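Local coordinates for protein 2-oxoadipate dioxygenase/decarboxylase, chloroplastic/amyloplastic (Oryza sativa, PDB 6W1K) that catalyses the oxygen-dependent decarboxylation and hydroxylation of 2-oxoadipate to D-2-hydroxyglutarate, an iron(II)-dependent step in plant lysine breakdown, at residues 61-66 with 180-185; 95-100 with 125-130; 240-245 with 266-271. All blocks are in the same frame, centred on the assembly; numbering follows the deposited sequence.

Interaction 1 of 3, residues 61-66 with 180-185; sequences AFRTFG and SEYAAW. With OOG (2-oxoadipic acid), chain F.
R63 lies between Y182 and W185 with its guanidinium edge on the substrate carboxylate, an example of an arginine flanked by aromatic rings. The guanidinium and phenol planes are nearly parallel, 16° apart, and R63 CD rests over the ring face, 4.0 Å from the Y182 ring centroid, in a CH-pi contact. W185 supplies a second wall, its ring plane turned 61° from the guanidinium. R63 NH1, which also hydrogen-bonds T306 OG1, hangs over this indole face toward the rim, 3.5 Å from W185 CG, and the R63 CZ lies 4.7 Å from the centroid of the W185 five-membered ring, a cation-pi contact. With CG anti to the carbonyl carbon (chi1 -61°) and the chain extended to NE, the guanidinium presents its edge to the distal carboxylate of 2-oxoadipate. Two nearly straight hydrogen bonds result: R63 NE to O1 of the ligand at 2.8 Å, and R63 NH2 to O2 at 2.6 Å. Past the arginine, Y182 OH takes a hydrogen bond from T64 N at 3.1 Å and makes another with S125 OG. With a leucine in place of Y182, T64 N and S125 OG would probably lose the oxygen they share, and the R63 chain, deprived of its flat backing, would be likely to turn more freely. F65 CE1 packs on A183 CB at 4.1 Å, near the helix start where S180 OG caps A183 N. The 181-185 part of helix 181-189 runs almost at a right angle to strand 57-65 at 61-65, with strand 121-127 beside that strand and L127 touching both Y182 and A183.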
# COMPACT_ATOMS: atom_id res chain seq x y z
N ALA A 61 -1.66 1.04 0.16
CA ALA A 61 -1.52 0.41 -1.15
C ALA A 61 -2.55 -0.71 -1.31
O ALA A 61 -2.95 -1.35 -0.34
CB ALA A 61 -0.10 -0.12 -1.37
N PHE A 62 -3.05 -0.88 -2.54
CA PHE A 62 -4.08 -1.86 -2.88
C PHE A 62 -3.69 -2.55 -4.18
O PHE A 62 -3.01 -1.95 -5.03
CB PHE A 62 -5.49 -1.23 -3.05
CG PHE A 62 -5.98 -0.47 -1.84
CD1 PHE A 62 -5.66 0.87 -1.65
CD2 PHE A 62 -6.76 -1.10 -0.89
CE1 PHE A 62 -6.11 1.53 -0.54
CE2 PHE A 62 -7.23 -0.44 0.23
CZ PHE A 62 -6.92 0.88 0.40
N ARG A 63 -4.17 -3.80 -4.35
CA ARG A 63 -3.93 -4.60 -5.54
C ARG A 63 -5.25 -5.02 -6.18
O ARG A 63 -6.25 -5.26 -5.49
CB ARG A 63 -3.13 -5.85 -5.19
CG ARG A 63 -1.75 -5.54 -4.62
CD ARG A 63 -0.93 -6.80 -4.46
NE ARG A 63 0.40 -6.50 -3.95
CZ ARG A 63 1.27 -7.44 -3.60
NH1 ARG A 63 0.94 -8.72 -3.70
NH2 ARG A 63 2.46 -7.10 -3.13
N THR A 64 -5.25 -5.11 -7.51
CA THR A 64 -6.50 -5.39 -8.21
C THR A 64 -6.26 -6.18 -9.49
O THR A 64 -5.14 -6.26 -10.00
CB THR A 64 -7.25 -4.10 -8.56
OG1 THR A 64 -6.56 -3.44 -9.64
CG2 THR A 64 -7.36 -3.12 -7.38
N PHE A 65 -7.35 -6.74 -10.02
CA PHE A 65 -7.32 -7.40 -11.33
C PHE A 65 -7.74 -6.41 -12.41
O PHE A 65 -8.87 -5.92 -12.41
CB PHE A 65 -8.26 -8.60 -11.35
CG PHE A 65 -7.78 -9.78 -10.55
CD1 PHE A 65 -6.61 -10.43 -10.87
CD2 PHE A 65 -8.55 -10.27 -9.51
CE1 PHE A 65 -6.19 -11.56 -10.16
CE2 PHE A 65 -8.15 -11.39 -8.78
CZ PHE A 65 -6.97 -12.02 -9.09
N GLY A 66 -6.83 -6.13 -13.35
CA GLY A 66 -7.11 -5.23 -14.45
C GLY A 66 -7.92 -5.83 -15.58
O GLY A 66 -7.42 -6.02 -16.70
N SER A 180 1.82 -16.00 -11.65
CA SER A 180 1.82 -14.65 -11.13
C SER A 180 1.50 -14.69 -9.64
O SER A 180 0.33 -14.90 -9.26
CB SER A 180 0.80 -13.76 -11.86
OG SER A 180 0.64 -12.55 -11.13
N GLU A 181 2.51 -14.45 -8.81
CA GLU A 181 2.27 -14.38 -7.37
C GLU A 181 1.35 -13.23 -7.00
O GLU A 181 0.60 -13.31 -6.02
CB GLU A 181 3.59 -14.26 -6.64
CG GLU A 181 4.48 -15.51 -6.91
CD GLU A 181 5.56 -15.70 -5.87
OE1 GLU A 181 5.20 -16.07 -4.74
OE2 GLU A 181 6.75 -15.47 -6.18
N TYR A 182 1.43 -12.14 -7.75
CA TYR A 182 0.49 -11.05 -7.56
C TYR A 182 -0.94 -11.52 -7.77
O TYR A 182 -1.83 -11.21 -6.97
CB TYR A 182 0.86 -9.93 -8.53
CG TYR A 182 0.03 -8.66 -8.42
CD1 TYR A 182 -1.29 -8.63 -8.87
CD2 TYR A 182 0.57 -7.49 -7.91
CE1 TYR A 182 -2.05 -7.50 -8.79
CE2 TYR A 182 -0.19 -6.33 -7.83
CZ TYR A 182 -1.50 -6.35 -8.29
OH TYR A 182 -2.27 -5.23 -8.25
N ALA A 183 -1.18 -12.26 -8.86
CA ALA A 183 -2.55 -12.75 -9.11
C ALA A 183 -3.03 -13.62 -7.96
O ALA A 183 -4.20 -13.54 -7.56
CB ALA A 183 -2.62 -13.54 -10.42
N ALA A 184 -2.16 -14.50 -7.46
CA ALA A 184 -2.53 -15.39 -6.36
C ALA A 184 -2.85 -14.60 -5.09
O ALA A 184 -3.82 -14.91 -4.38
CB ALA A 184 -1.40 -16.39 -6.12
N TRP A 185 -2.03 -13.59 -4.77
CA TRP A 185 -2.31 -12.71 -3.63
C TRP A 185 -3.71 -12.11 -3.75
O TRP A 185 -4.49 -12.14 -2.80
CB TRP A 185 -1.25 -11.59 -3.53
CG TRP A 185 -1.38 -10.85 -2.24
CD1 TRP A 185 -0.71 -11.11 -1.08
CD2 TRP A 185 -2.26 -9.75 -1.94
NE1 TRP A 185 -1.13 -10.29 -0.09
CE2 TRP A 185 -2.06 -9.42 -0.59
CE3 TRP A 185 -3.17 -9.01 -2.68
CZ2 TRP A 185 -2.77 -8.41 0.04
CZ3 TRP A 185 -3.85 -7.98 -2.06
CH2 TRP A 185 -3.67 -7.71 -0.70
C2 OOG F . 2.68 -2.09 -3.76
C3 OOG F . 4.21 -2.05 -3.80
C4 OOG F . 4.70 -0.68 -4.28
C6 OOG F . 5.77 1.39 -3.03
O4 OOG F . 6.46 1.71 -4.04
O3 OOG F . 5.99 1.95 -1.93
C5 OOG F . 4.67 0.35 -3.15
C1 OOG F . 2.14 -3.50 -3.52
O1 OOG F . 1.02 -3.76 -3.77
O2 OOG F . 2.95 -4.51 -2.99
O5 OOG F . 3.79 0.35 -2.36

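Interaction 2 of 3, residues 95-100 with 125-130; sequences KKLRAL and SELLVD
R98 and E126 illustrate a cross-strand ion pair in which one oxygen takes the whole grip. R98 NE lies 2.8 Å from E126 OE2, and R98 NH2 reaches the same OE2 at 2.6 Å. Both nitrogens come from above one face of the carboxylate, whose plane stands 72° from the guanidinium. The bend of the arginine at chi3 (82°) turns its side edge back onto the glutamate, which lies alongside it. The other oxygen, E126 OE1, accepts from I72 N, so the carboxylate is held at both ends. Beneath the salt bridge the same two residues form an antiparallel hydrogen-bonded pair, R98 N to E126 O at 3.1 Å and E126 N to R98 O at 2.8 Å. The ladder continues with L128 N to K96 O, also 2.8 Å.

Packing spreads from these bonds. L128 CD2 reaches R98 CB on the salt-bridge face. On the opposite face the non-hydrogen-bonded pairs meet: L97 CD2 touches L127 CD1 at 3.8 Å, and A99 CB lies 3.9 Å from S125 CB. At the start of strand 97-103, K96 and L97 both face F92 in a G1 beta bulge. Strand 97-103 lies between strands 85-92 and 121-127, and the latter runs parallel to 57-65, a strand order consistent with the vicinal oxygen chelate fold of the glyoxalase clan.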
# COMPACT_ATOMS: atom_id res chain seq x y z
N LYS A 95 6.46 -8.02 -14.25
CA LYS A 95 5.36 -8.50 -13.43
C LYS A 95 3.99 -8.26 -14.05
O LYS A 95 2.99 -8.71 -13.48
CB LYS A 95 5.41 -7.83 -12.06
CG LYS A 95 6.60 -8.22 -11.19
CD LYS A 95 6.63 -7.33 -9.90
CE LYS A 95 7.55 -7.93 -8.85
NZ LYS A 95 8.98 -7.68 -9.22
N LYS A 96 3.93 -7.58 -15.19
CA LYS A 96 2.67 -7.34 -15.91
C LYS A 96 1.69 -6.54 -15.06
O LYS A 96 0.51 -6.88 -14.96
CB LYS A 96 2.06 -8.67 -16.37
CG LYS A 96 3.09 -9.59 -17.07
CD LYS A 96 2.52 -10.59 -18.05
CE LYS A 96 3.64 -11.50 -18.67
NZ LYS A 96 3.09 -12.32 -19.78
N LEU A 97 2.19 -5.46 -14.46
CA LEU A 97 1.41 -4.58 -13.61
C LEU A 97 1.47 -3.14 -14.09
O LEU A 97 2.43 -2.72 -14.73
CB LEU A 97 1.92 -4.62 -12.16
CG LEU A 97 2.20 -5.98 -11.51
CD1 LEU A 97 2.92 -5.81 -10.16
CD2 LEU A 97 0.89 -6.74 -11.36
N ARG A 98 0.44 -2.38 -13.75
CA ARG A 98 0.39 -0.93 -13.93
C ARG A 98 -0.09 -0.39 -12.60
O ARG A 98 -0.82 -1.08 -11.88
CB ARG A 98 -0.58 -0.56 -15.07
CG ARG A 98 -0.93 0.89 -15.18
CD ARG A 98 -1.82 1.15 -16.41
NE ARG A 98 -3.23 0.85 -16.15
CZ ARG A 98 -4.14 1.75 -15.77
NH1 ARG A 98 -3.81 3.04 -15.62
NH2 ARG A 98 -5.40 1.37 -15.55
N ALA A 99 0.37 0.81 -12.23
CA ALA A 99 -0.04 1.42 -10.98
C ALA A 99 -0.24 2.92 -11.18
O ALA A 99 0.36 3.51 -12.07
CB ALA A 99 0.99 1.19 -9.86
N LEU A 100 -1.10 3.50 -10.36
CA LEU A 100 -1.31 4.94 -10.29
C LEU A 100 -1.31 5.32 -8.83
O LEU A 100 -1.82 4.58 -7.99
CB LEU A 100 -2.64 5.31 -10.90
CG LEU A 100 -2.99 6.72 -11.36
CD1 LEU A 100 -2.01 7.23 -12.37
CD2 LEU A 100 -4.41 6.65 -11.96
N SER A 125 -2.44 -0.59 -7.69
CA SER A 125 -1.89 -1.30 -8.84
C SER A 125 -2.96 -2.24 -9.39
O SER A 125 -3.97 -2.53 -8.73
CB SER A 125 -0.61 -2.04 -8.44
OG SER A 125 -0.86 -2.97 -7.43
N GLU A 126 -2.77 -2.65 -10.64
CA GLU A 126 -3.61 -3.67 -11.24
C GLU A 126 -2.77 -4.64 -12.06
O GLU A 126 -1.80 -4.25 -12.70
CB GLU A 126 -4.71 -3.06 -12.14
CG GLU A 126 -4.21 -2.37 -13.39
CD GLU A 126 -5.31 -1.61 -14.16
OE1 GLU A 126 -6.44 -1.43 -13.64
OE2 GLU A 126 -5.03 -1.18 -15.28
N LEU A 127 -3.19 -5.90 -12.07
CA LEU A 127 -2.59 -6.89 -12.95
C LEU A 127 -3.16 -6.77 -14.36
O LEU A 127 -4.38 -6.69 -14.56
CB LEU A 127 -2.86 -8.27 -12.38
CG LEU A 127 -2.31 -9.48 -13.15
CD1 LEU A 127 -0.83 -9.63 -13.08
CD2 LEU A 127 -3.02 -10.69 -12.52
N LEU A 128 -2.27 -6.77 -15.35
CA LEU A 128 -2.67 -6.70 -16.76
C LEU A 128 -3.02 -8.12 -17.21
O LEU A 128 -2.20 -8.85 -17.79
CB LEU A 128 -1.57 -6.07 -17.60
CG LEU A 128 -1.13 -4.68 -17.15
CD1 LEU A 128 0.14 -4.28 -17.91
CD2 LEU A 128 -2.24 -3.66 -17.34
N VAL A 129 -4.27 -8.49 -16.93
CA VAL A 129 -4.71 -9.88 -17.02
C VAL A 129 -4.58 -10.39 -18.45
O VAL A 129 -4.22 -11.55 -18.67
CB VAL A 129 -6.16 -10.00 -16.52
CG1 VAL A 129 -6.72 -11.42 -16.76
CG2 VAL A 129 -6.22 -9.70 -15.07
N ASP A 130 -4.85 -9.53 -19.42
CA ASP A 130 -4.82 -9.97 -20.80
C ASP A 130 -3.41 -10.31 -21.26
O ASP A 130 -3.25 -10.77 -22.38
CB ASP A 130 -5.43 -8.92 -21.73
CG ASP A 130 -4.69 -7.60 -21.68
OD1 ASP A 130 -3.69 -7.49 -20.93
OD2 ASP A 130 -5.11 -6.67 -22.40

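Interaction 3 of 3, residues 240-245 with 266-271; sequences QQSSTV and IEFAER. With NI (nickel (II) ion), chain E; OOG (2-oxoadipic acid), chain F.
E267 and Q241 offer a worked example of a metal ligand whose second oxygen is bonded from the neighbouring strand. E267 leaves the backbone with CG anti to its N (chi1 179°), and its chain then runs extended toward the metal. CB passes 3.7 Å from S242 O, and E267 CG comes closer to that same S242 O, at 3.1 Å, so the aliphatic part leans on the partner strand's carbonyl. E267 CD, the carboxylate carbon, comes close to the nickel ion and Q241 NE2, and the two oxygens divide the work. E267 OE1 binds the nickel ion at 1.9 Å. E267 OE2 turns to the other strand and accepts a nearly straight hydrogen bond from Q241 NE2 at 2.7 Å.

The donor lies above the carboxylate, 47° out of its plane, while OE2 stays close to the amide plane of Q241; the two planes are 55° apart. That amide is itself steadied, since Q241 OE1 takes a bond from N298 ND2, and NE2 also makes a weak hydrogen bond to O3 of 2-oxoadipate, again 2.7 Å. The ligand chelates nickel through its keto oxygen O5 at 2.1 Å and its carboxylate O3 at 2.4 Å.

Below the site the backbones form a regular antiparallel ladder. Q240 with E270 and S242 with F268 are hydrogen-bonded pairs, and the ladder extends through T244 N to I266 O. T244 OG1 closes it by accepting from I266 N at 3.1 Å. On the face away from the metal, S242 OG, hydrogen-bonded to N214 OD1, meets the F268 ring at its edge. With H59 and H195, E267 makes a two-histidine, one-carboxylate metal site, here holding nickel where the enzyme uses iron(II).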
# COMPACT_ATOMS: atom_id res chain seq x y z
N GLN A 240 13.67 6.56 0.24
CA GLN A 240 14.29 5.36 0.79
C GLN A 240 13.22 4.55 1.50
O GLN A 240 12.50 5.06 2.36
CB GLN A 240 15.44 5.73 1.73
CG GLN A 240 16.32 6.85 1.19
CD GLN A 240 17.65 6.99 1.93
OE1 GLN A 240 17.87 6.37 2.97
NE2 GLN A 240 18.54 7.82 1.39
N GLN A 241 13.11 3.27 1.14
CA GLN A 241 11.96 2.47 1.57
C GLN A 241 12.42 1.10 2.02
O GLN A 241 13.37 0.54 1.46
CB GLN A 241 10.95 2.34 0.45
CG GLN A 241 10.31 3.65 0.02
CD GLN A 241 9.49 3.48 -1.24
OE1 GLN A 241 9.98 3.66 -2.36
NE2 GLN A 241 8.23 3.12 -1.06
N SER A 242 11.78 0.60 3.07
CA SER A 242 11.96 -0.77 3.54
C SER A 242 10.59 -1.33 3.90
O SER A 242 9.62 -0.59 4.04
CB SER A 242 12.93 -0.83 4.72
OG SER A 242 12.46 -0.03 5.78
N SER A 243 10.51 -2.66 4.03
CA SER A 243 9.23 -3.32 4.25
C SER A 243 9.47 -4.65 4.95
O SER A 243 10.52 -5.27 4.78
CB SER A 243 8.46 -3.60 2.95
OG SER A 243 9.13 -4.54 2.14
N THR A 244 8.49 -5.09 5.75
CA THR A 244 8.57 -6.40 6.35
C THR A 244 8.18 -7.46 5.33
O THR A 244 7.52 -7.18 4.32
CB THR A 244 7.65 -6.53 7.57
OG1 THR A 244 6.31 -6.18 7.19
CG2 THR A 244 8.11 -5.65 8.72
N VAL A 245 8.63 -8.69 5.59
CA VAL A 245 8.06 -9.85 4.93
C VAL A 245 6.62 -10.03 5.40
O VAL A 245 6.33 -9.97 6.60
CB VAL A 245 8.91 -11.09 5.24
CG1 VAL A 245 8.32 -12.34 4.59
CG2 VAL A 245 10.35 -10.86 4.77
N ILE A 266 3.95 -4.40 6.19
CA ILE A 266 4.02 -2.99 6.53
C ILE A 266 5.32 -2.42 5.96
O ILE A 266 6.35 -3.09 5.94
CB ILE A 266 3.90 -2.76 8.06
CG1 ILE A 266 3.86 -1.25 8.36
CG2 ILE A 266 5.04 -3.42 8.85
CD1 ILE A 266 3.39 -0.87 9.80
N GLU A 267 5.25 -1.18 5.48
CA GLU A 267 6.39 -0.51 4.88
C GLU A 267 6.79 0.69 5.74
O GLU A 267 6.01 1.18 6.57
CB GLU A 267 6.05 -0.11 3.43
CG GLU A 267 7.15 0.60 2.69
CD GLU A 267 6.63 1.34 1.46
OE1 GLU A 267 5.82 0.75 0.72
OE2 GLU A 267 7.02 2.51 1.22
N PHE A 268 8.06 1.09 5.59
CA PHE A 268 8.64 2.26 6.23
C PHE A 268 9.35 3.09 5.17
O PHE A 268 10.07 2.55 4.33
CB PHE A 268 9.60 1.84 7.35
CG PHE A 268 9.22 0.53 7.99
CD1 PHE A 268 8.12 0.44 8.83
CD2 PHE A 268 9.98 -0.61 7.75
CE1 PHE A 268 7.78 -0.77 9.43
CE2 PHE A 268 9.65 -1.82 8.34
CZ PHE A 268 8.54 -1.91 9.17
N ALA A 269 9.10 4.39 5.17
CA ALA A 269 9.60 5.24 4.11
C ALA A 269 10.14 6.54 4.66
O ALA A 269 9.57 7.14 5.58
CB ALA A 269 8.51 5.53 3.07
N GLU A 270 11.27 6.96 4.10
CA GLU A 270 11.86 8.25 4.42
C GLU A 270 11.91 9.07 3.14
O GLU A 270 12.46 8.61 2.13
CB GLU A 270 13.28 8.12 5.00
CG GLU A 270 13.85 9.48 5.50
CD GLU A 270 15.09 9.36 6.39
OE1 GLU A 270 15.44 8.24 6.78
OE2 GLU A 270 15.72 10.41 6.70
N ARG A 271 11.34 10.26 3.18
CA ARG A 271 11.41 11.21 2.08
C ARG A 271 12.35 12.33 2.48
O ARG A 271 12.07 13.08 3.43
CB ARG A 271 10.03 11.75 1.73
CG ARG A 271 8.99 10.64 1.42
CD ARG A 271 7.57 11.19 1.09
NE ARG A 271 6.76 10.07 0.61
CZ ARG A 271 6.72 9.63 -0.64
NH1 ARG A 271 5.98 8.58 -0.95
NH2 ARG A 271 7.41 10.25 -1.59
NI NI E . 4.37 1.10 -0.46
C2 OOG F . 2.68 -2.09 -3.76
C3 OOG F . 4.21 -2.05 -3.80
C4 OOG F . 4.70 -0.68 -4.28
C6 OOG F . 5.77 1.39 -3.03
O4 OOG F . 6.46 1.71 -4.04
O3 OOG F . 5.99 1.95 -1.93
C5 OOG F . 4.67 0.35 -3.15
C1 OOG F . 2.14 -3.50 -3.52
O1 OOG F . 1.02 -3.76 -3.77
O2 OOG F . 2.95 -4.51 -2.99
O5 OOG F . 3.79 0.35 -2.36
O HOH W 1 18.52 7.74 5.49

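All three contacts reach one mixed sheet; interactions 1 and 3 hold opposite ends of the substrate. Interactions 1 and 2 are neighbours, their centres about 8 Å apart, because strands 57-65 and 121-127 adjoin; L97 also packs on Y182. Along the chain, interaction 2 is nested inside the loop closed by interaction 1, whereas interaction 3 follows both. Its centre lies about 20 Å from that of interaction 1 and about 22 Å from that of interaction 2. Strand 195-199 links the halves, pairing with 57-65 and with 258-271. The 2-oxoadipate spans the gap, its distal carboxylate in interaction 1 and its metal-chelating end in interaction 3, which is consistent with the two contacts together orienting the substrate.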